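Local coordinates for CheC domain protein (Shewanella loihica PV-4, PDB 3IIC) that probably works in chemotaxis as a CheX-type phosphatase that removes the phosphoryl group from a response regulator, at residues E64-I67 with L68-N72; E80-D83 with E84-D88; G99-K102 with N103-D107. All blocks are in the same frame, centred on the assembly; numbering follows the deposited sequence. Where two conformers were deposited one is given.

From the N terminus, the first contact met is interaction 1, in the first turns of helix 64-75, which follows strand 54-62. The chain then leaves that helix through a loop, and interaction 2 joins the last loop residues to the first turn of helix 84-107. Interaction 3 lies further along the same long helix. Each joins residues only a few positions apart, so none closes a long loop, and the three stand in series, none nested in or crossing another. Interactions 1 and 2 touch where Ile67 CG1 packs 3.7 Å from Val86 CG1, tying the two helices together. Interaction 3 lies across the chain's centre, its centre about 28 Å from that of interaction 2, and faces helix 4-22.

Interaction 1 (E64-I67 with L68-N72); sequences ETLI and LEIMN
Ile67 and Ile70 form the close-packed side of the first turns of helix 64-75: their CD1 methyls meet at 4.0 Å, the two side chains crossing at a slant. Leu66, one turn before Ile70, brings its CD1 to 4.3 Å from Ile70 CD1. Ile70 CG1 is anti to its own carbonyl carbon (chi1 -71°), a torsion that folds it back along the helix until it rests 3.4 Å from Leu66 O. That oxygen is already taken by Ile70 N in a helical hydrogen bond of 3.0 Å. The selenomethionine Met71 repeats the pattern one residue on, with N bonded to Ile67 O and CG lying 3.2 Å from the same oxygen. The solvent side is carried by the exposed Thr65, whose hydroxyl bonds to Tyr144 O, and by the partly exposed Glu64 and Asn72. At the border Glu64, extended beyond CG, meets the buried Leu68 through its methylene, CG standing 3.5 Å from Leu68 CD1. Asn72 ND2 gives a 3.3 Å hydrogen bond to OE1 of Glu69, itself buried, arriving from above the carboxylate plane, while Glu69 OE2 forms a salt bridge with Lys73. The apolar side is enclosed within the fold: Ile67 packs on Val90 of helix 84-107, Ile70 on Leu18 and Ala22 of helix 4-22, and both isoleucines on Phe62 of strand 54-62.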
loop_
_atom_site.group_PDB
_atom_site.type_symbol
_atom_site.label_atom_id
_atom_site.label_comp_id
_atom_site.label_asym_id
_atom_site.label_seq_id
_atom_site.Cartn_x
_atom_site.Cartn_y
_atom_site.Cartn_z
ATOM N N GLU A 64 -3.334 -7.717 -15.653
ATOM C CA GLU A 64 -4.636 -7.260 -16.134
ATOM C C GLU A 64 -5.530 -8.392 -16.679
ATOM O O GLU A 64 -6.691 -8.476 -16.304
ATOM C CB GLU A 64 -4.482 -6.138 -17.195
ATOM C CG GLU A 64 -5.841 -5.678 -17.770
ATOM C CD GLU A 64 -5.766 -4.449 -18.649
ATOM O OE1 GLU A 64 -6.334 -4.498 -19.746
ATOM O OE2 GLU A 64 -5.173 -3.436 -18.256
ATOM N N THR A 65 -4.999 -9.256 -17.544
ATOM C CA THR A 65 -5.799 -10.338 -18.160
ATOM C C THR A 65 -6.433 -11.274 -17.120
ATOM O O THR A 65 -7.555 -11.718 -17.302
ATOM C CB THR A 65 -4.994 -11.180 -19.185
ATOM O OG1 THR A 65 -3.811 -11.657 -18.545
ATOM C CG2 THR A 65 -4.609 -10.367 -20.432
ATOM N N LEU A 66 -5.724 -11.528 -16.021
ATOM C CA LEU A 66 -6.219 -12.397 -14.956
ATOM C C LEU A 66 -7.381 -11.770 -14.187
ATOM O O LEU A 66 -8.394 -12.426 -13.998
ATOM C CB LEU A 66 -5.088 -12.796 -13.983
ATOM C CG LEU A 66 -5.513 -13.631 -12.753
ATOM C CD1 LEU A 66 -6.359 -14.879 -13.133
ATOM C CD2 LEU A 66 -4.306 -13.988 -11.876
ATOM N N ILE A 67 -7.225 -10.525 -13.733
ATOM C CA ILE A 67 -8.271 -9.857 -12.954
ATOM C C ILE A 67 -9.506 -9.573 -13.785
ATOM O O ILE A 67 -10.613 -9.665 -13.256
ATOM C CB ILE A 67 -7.768 -8.572 -12.208
ATOM C CG1 ILE A 67 -8.756 -8.162 -11.114
ATOM C CG2 ILE A 67 -7.433 -7.420 -13.199
ATOM C CD1 ILE A 67 -8.983 -9.241 -10.024
ATOM N N LEU A 68 -9.328 -9.248 -15.074
ATOM C CA LEU A 68 -10.479 -9.057 -15.981
ATOM C C LEU A 68 -11.217 -10.390 -16.258
ATOM O O LEU A 68 -12.420 -10.377 -16.422
ATOM C CB LEU A 68 -10.088 -8.279 -17.272
ATOM C CG LEU A 68 -9.499 -6.857 -17.057
ATOM C CD1 LEU A 68 -9.274 -6.082 -18.395
ATOM C CD2 LEU A 68 -10.387 -6.033 -16.129
ATOM N N GLU A 69 -10.511 -11.524 -16.292
ATOM C CA GLU A 69 -11.171 -12.836 -16.431
ATOM C C GLU A 69 -11.944 -13.205 -15.152
ATOM O O GLU A 69 -13.061 -13.765 -15.232
ATOM C CB GLU A 69 -10.180 -13.950 -16.773
ATOM C CG GLU A 69 -10.869 -15.334 -16.985
ATOM C CD GLU A 69 -11.884 -15.374 -18.128
ATOM O OE1 GLU A 69 -11.828 -14.505 -19.023
ATOM O OE2 GLU A 69 -12.738 -16.288 -18.123
ATOM N N ILE A 70 -11.343 -12.927 -13.985
ATOM C CA ILE A 70 -12.021 -13.114 -12.705
ATOM C C ILE A 70 -13.370 -12.357 -12.768
ATOM O O ILE A 70 -14.412 -12.949 -12.500
ATOM C CB ILE A 70 -11.156 -12.679 -11.465
ATOM C CG1 ILE A 70 -10.005 -13.667 -11.228
ATOM C CG2 ILE A 70 -12.037 -12.658 -10.199
ATOM C CD1 ILE A 70 -8.940 -13.247 -10.163
HETATM N N MSE A 71 -13.325 -11.077 -13.161
HETATM C CA MSE A 71 -14.539 -10.237 -13.375
HETATM C C MSE A 71 -15.531 -10.893 -14.362
HETATM O O MSE A 71 -16.733 -10.939 -14.107
HETATM C CB MSE A 71 -14.169 -8.856 -13.928
HETATM C CG MSE A 71 -13.323 -7.950 -13.018
HETATM SE SE MSE A 71 -14.344 -7.093 -11.699
HETATM C CE MSE A 71 -15.689 -6.198 -12.858
ATOM N N ASN A 72 -14.996 -11.420 -15.464
ATOM C CA ASN A 72 -15.782 -12.090 -16.505
ATOM C C ASN A 72 -16.520 -13.350 -16.004
ATOM O O ASN A 72 -17.666 -13.569 -16.374
ATOM C CB ASN A 72 -14.863 -12.422 -17.703
ATOM C CG ASN A 72 -15.608 -12.971 -18.905
ATOM O OD1 ASN A 72 -16.680 -12.499 -19.258
ATOM N ND2 ASN A 72 -15.016 -13.959 -19.556
#

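Interaction 2 (E80-D83 with E84-D88); sequences ESID and EEVTD
With chi1 at 58°, Asp83 holds its CG between its backbone N and carbonyl carbon, curling the carboxylate over the first amides of helix 84-107. This is an N-cap: OD1 accepts from Val86 N at 3.2 Å, with a nearly straight N-H (164°), the donor lying almost on the extension of the CG-OD1 bond. The negative carboxylate thus sits at the positive end of the helix dipole, which would be expected to favour its ionised form, although the like charge of Glu85, its OE1 5.1 Å from Asp83 OD1, would work against this. Asp83 O opens the regular backbone pattern by accepting from Thr87 N at 2.9 Å. Beside the cap, the CG2 methyl of Ile82 lies 3.8 Å from Val86 CG1, the two side chains meeting at about a right angle. Val86 CG2 turns to the polar group instead, 3.3 Å from Asp83 OD1. Lys130 of the second subunit hydrogen-bonds Thr87 OG1 and forms a salt bridge with Asp88, linking the helix start to the dimer partner. Thr87 OG1 in turn donates to Glu84 O at 3.1 Å, from the same face of that carbonyl as Asp88 N.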
loop_
_atom_site.group_PDB
_atom_site.type_symbol
_atom_site.label_atom_id
_atom_site.label_comp_id
_atom_site.label_asym_id
_atom_site.label_seq_id
_atom_site.Cartn_x
_atom_site.Cartn_y
_atom_site.Cartn_z
ATOM N N GLU A 80 -12.785 -4.722 -20.269
ATOM C CA GLU A 80 -11.828 -4.058 -21.229
ATOM C C GLU A 80 -10.589 -3.396 -20.620
ATOM O O GLU A 80 -9.509 -3.521 -21.205
ATOM C CB GLU A 80 -12.476 -3.083 -22.247
ATOM C CG GLU A 80 -13.008 -3.738 -23.517
ATOM C CD GLU A 80 -13.542 -2.708 -24.493
ATOM O OE1 GLU A 80 -14.414 -1.905 -24.088
ATOM O OE2 GLU A 80 -13.110 -2.708 -25.672
ATOM N N SER A 81 -10.759 -2.641 -19.522
ATOM C CA SER A 81 -9.638 -2.056 -18.747
ATOM C C SER A 81 -9.911 -2.161 -17.243
ATOM O O SER A 81 -11.009 -2.534 -16.822
ATOM C CB SER A 81 -9.412 -0.583 -19.109
ATOM O OG SER A 81 -10.338 0.264 -18.446
ATOM N N ILE A 82 -8.921 -1.778 -16.445
ATOM C CA ILE A 82 -9.031 -1.818 -14.988
ATOM C C ILE A 82 -9.660 -0.501 -14.541
ATOM O O ILE A 82 -9.018 0.533 -14.605
ATOM C CB ILE A 82 -7.671 -2.091 -14.323
ATOM C CG1 ILE A 82 -7.204 -3.499 -14.683
ATOM C CG2 ILE A 82 -7.763 -1.942 -12.804
ATOM C CD1 ILE A 82 -5.764 -3.767 -14.292
ATOM N N ASP A 83 -10.914 -0.575 -14.088
ATOM C CA ASP A 83 -11.700 0.587 -13.657
ATOM C C ASP A 83 -12.020 0.500 -12.172
ATOM O O ASP A 83 -11.434 -0.318 -11.449
ATOM C CB ASP A 83 -12.958 0.763 -14.563
ATOM C CG ASP A 83 -13.876 -0.443 -14.577
ATOM O OD1 ASP A 83 -13.754 -1.390 -13.744
ATOM O OD2 ASP A 83 -14.730 -0.446 -15.482
ATOM N N GLU A 84 -12.912 1.374 -11.715
ATOM C CA GLU A 84 -13.329 1.414 -10.338
ATOM C C GLU A 84 -13.990 0.110 -9.903
ATOM O O GLU A 84 -13.751 -0.301 -8.765
ATOM C CB GLU A 84 -14.241 2.602 -10.058
ATOM C CG GLU A 84 -14.288 2.969 -8.585
ATOM C CD GLU A 84 -15.383 3.970 -8.250
ATOM O OE1 GLU A 84 -15.030 5.062 -7.743
ATOM O OE2 GLU A 84 -16.584 3.665 -8.486
ATOM N N GLU A 85 -14.812 -0.531 -10.755
ATOM C CA GLU A 85 -15.436 -1.837 -10.411
ATOM C C GLU A 85 -14.334 -2.825 -10.058
ATOM O O GLU A 85 -14.408 -3.506 -9.044
ATOM C CB GLU A 85 -16.286 -2.468 -11.547
ATOM C CG GLU A 85 -17.712 -1.979 -11.712
ATOM C CD GLU A 85 -18.627 -3.062 -12.333
ATOM O OE1 GLU A 85 -18.237 -3.754 -13.303
ATOM O OE2 GLU A 85 -19.754 -3.229 -11.832
ATOM N N VAL A 86 -13.309 -2.888 -10.923
ATOM C CA VAL A 86 -12.160 -3.793 -10.743
ATOM C C VAL A 86 -11.361 -3.468 -9.470
ATOM O O VAL A 86 -10.983 -4.399 -8.713
ATOM C CB VAL A 86 -11.197 -3.800 -11.993
ATOM C CG1 VAL A 86 -10.050 -4.771 -11.767
ATOM C CG2 VAL A 86 -11.949 -4.157 -13.290
ATOM N N THR A 87 -11.107 -2.181 -9.220
ATOM C CA THR A 87 -10.354 -1.770 -8.019
ATOM C C THR A 87 -11.181 -2.035 -6.754
ATOM O O THR A 87 -10.604 -2.454 -5.725
ATOM C CB THR A 87 -9.840 -0.321 -8.033
ATOM O OG1 THR A 87 -10.938 0.578 -7.953
ATOM C CG2 THR A 87 -8.972 -0.038 -9.255
ATOM N N ASP A 88 -12.505 -1.821 -6.808
ATOM C CA ASP A 88 -13.370 -2.226 -5.663
ATOM C C ASP A 88 -13.259 -3.739 -5.337
ATOM O O ASP A 88 -13.264 -4.119 -4.176
ATOM C CB ASP A 88 -14.851 -1.926 -5.900
ATOM C CG ASP A 88 -15.196 -0.464 -5.824
ATOM O OD1 ASP A 88 -14.403 0.391 -5.368
ATOM O OD2 ASP A 88 -16.336 -0.199 -6.196
#

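Interaction 3 (G99-K102 with N103-D107); sequences GGAK and NLLSD
The C-terminal part of the long helix 84-107 holds this contact, in which Leu105 lies over the carbonyl of Ala101 one turn earlier. Leu105 N donates a hydrogen bond to Ala101 O at 2.9 Å. Its side chain covers the same oxygen: CG, placed anti to the carbonyl carbon of its own residue (chi1 -66°), comes to 3.1 Å from Ala101 O. From there CD1 reaches the Ala101 methyl, with 4.1 Å between CD1 and CB. Leu104 treats Gly100 in a similar way on the more exposed side, its CD1 only 3.2 Å from Gly100 O, but the backbone bond between them is weak, at 3.4 Å from Leu104 N to Gly100 O. Asn103 N bonds to Gly99 O at 3.1 Å. The carboxamide of Asn103 folds back beside that carbonyl; its OD1 and Gly99 O, 3.3 Å apart, are both acceptors, an approach that brings no hydrogen bond. Lys102 swings away from the helix, extended until its last torsion bends NZ towards Phe112 O, with which it forms a hydrogen bond; Asp113 makes a long, weak ion pair with the same ammonium. The apolar side faces helix 4-22: Ala101 packs on Phe10, and Leu105 enters among Phe6, Pro9 and Phe10, bordered by Tyr110 and Phe112 of the loop leading to strand 113-122.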
loop_
_atom_site.group_PDB
_atom_site.type_symbol
_atom_site.label_atom_id
_atom_site.label_comp_id
_atom_site.label_asym_id
_atom_site.label_seq_id
_atom_site.Cartn_x
_atom_site.Cartn_y
_atom_site.Cartn_z
ATOM N N GLY A 99 -8.522 -11.156 6.377
ATOM C CA GLY A 99 -9.488 -11.524 7.429
ATOM C C GLY A 99 -9.588 -13.029 7.603
ATOM O O GLY A 99 -9.649 -13.521 8.740
ATOM N N GLY A 100 -9.581 -13.765 6.485
ATOM C CA GLY A 100 -9.571 -15.233 6.502
ATOM C C GLY A 100 -8.315 -15.784 7.192
ATOM O O GLY A 100 -8.403 -16.722 7.976
ATOM N N ALA A 101 -7.152 -15.201 6.880
ATOM C CA ALA A 101 -5.880 -15.575 7.527
ATOM C C ALA A 101 -5.879 -15.172 9.024
ATOM O O ALA A 101 -5.435 -15.962 9.871
ATOM C CB ALA A 101 -4.685 -14.950 6.786
ATOM N N LYS A 102 -6.378 -13.957 9.316
ATOM C CA LYS A 102 -6.526 -13.400 10.682
ATOM C C LYS A 102 -7.202 -14.417 11.608
ATOM O O LYS A 102 -6.705 -14.659 12.718
ATOM C CB LYS A 102 -7.359 -12.087 10.668
ATOM C CG LYS A 102 -7.323 -11.246 11.942
ATOM C CD LYS A 102 -8.590 -10.435 12.123
ATOM C CE LYS A 102 -8.509 -9.414 13.238
ATOM N NZ LYS A 102 -8.092 -10.008 14.522
ATOM N N ASN A 103 -8.273 -15.053 11.122
ATOM C CA ASN A 103 -9.035 -16.069 11.905
ATOM C C ASN A 103 -8.322 -17.393 12.147
ATOM O O ASN A 103 -8.383 -17.950 13.266
ATOM C CB ASN A 103 -10.369 -16.394 11.215
ATOM C CG ASN A 103 -11.321 -15.198 11.143
ATOM O OD1 ASN A 103 -11.046 -14.099 11.651
ATOM N ND2 ASN A 103 -12.464 -15.427 10.527
ATOM N N LEU A 104 -7.733 -17.940 11.079
ATOM C CA LEU A 104 -6.968 -19.202 11.150
ATOM C C LEU A 104 -5.778 -19.060 12.125
ATOM O O LEU A 104 -5.499 -19.966 12.945
ATOM C CB LEU A 104 -6.488 -19.639 9.751
ATOM C CG LEU A 104 -7.479 -20.283 8.743
ATOM C CD1 LEU A 104 -8.919 -19.730 8.800
ATOM C CD2 LEU A 104 -6.915 -20.200 7.311
ATOM N N LEU A 105 -5.118 -17.906 12.038
ATOM C CA LEU A 105 -3.974 -17.542 12.875
ATOM C C LEU A 105 -4.325 -17.234 14.343
ATOM O O LEU A 105 -3.462 -17.404 15.215
ATOM C CB LEU A 105 -3.222 -16.367 12.230
ATOM C CG LEU A 105 -2.550 -16.705 10.884
ATOM C CD1 LEU A 105 -2.298 -15.464 10.020
ATOM C CD2 LEU A 105 -1.267 -17.492 11.138
ATOM N N SER A 106 -5.555 -16.766 14.614
ATOM C CA SER A 106 -6.009 -16.494 15.990
ATOM C C SER A 106 -6.114 -17.797 16.785
ATOM O O SER A 106 -5.774 -17.826 17.957
ATOM C CB SER A 106 -7.353 -15.766 16.013
ATOM O OG SER A 106 -8.388 -16.588 15.506
ATOM N N ASP A 107 -6.580 -18.862 16.125
ATOM C CA ASP A 107 -6.707 -20.201 16.740
ATOM C C ASP A 107 -5.335 -20.763 17.114
ATOM O O ASP A 107 -5.213 -21.447 18.128
ATOM C CB ASP A 107 -7.413 -21.193 15.806
ATOM C CG ASP A 107 -8.764 -20.682 15.302
ATOM O OD1 ASP A 107 -9.475 -19.967 16.045
ATOM O OD2 ASP A 107 -9.098 -21.009 14.148
#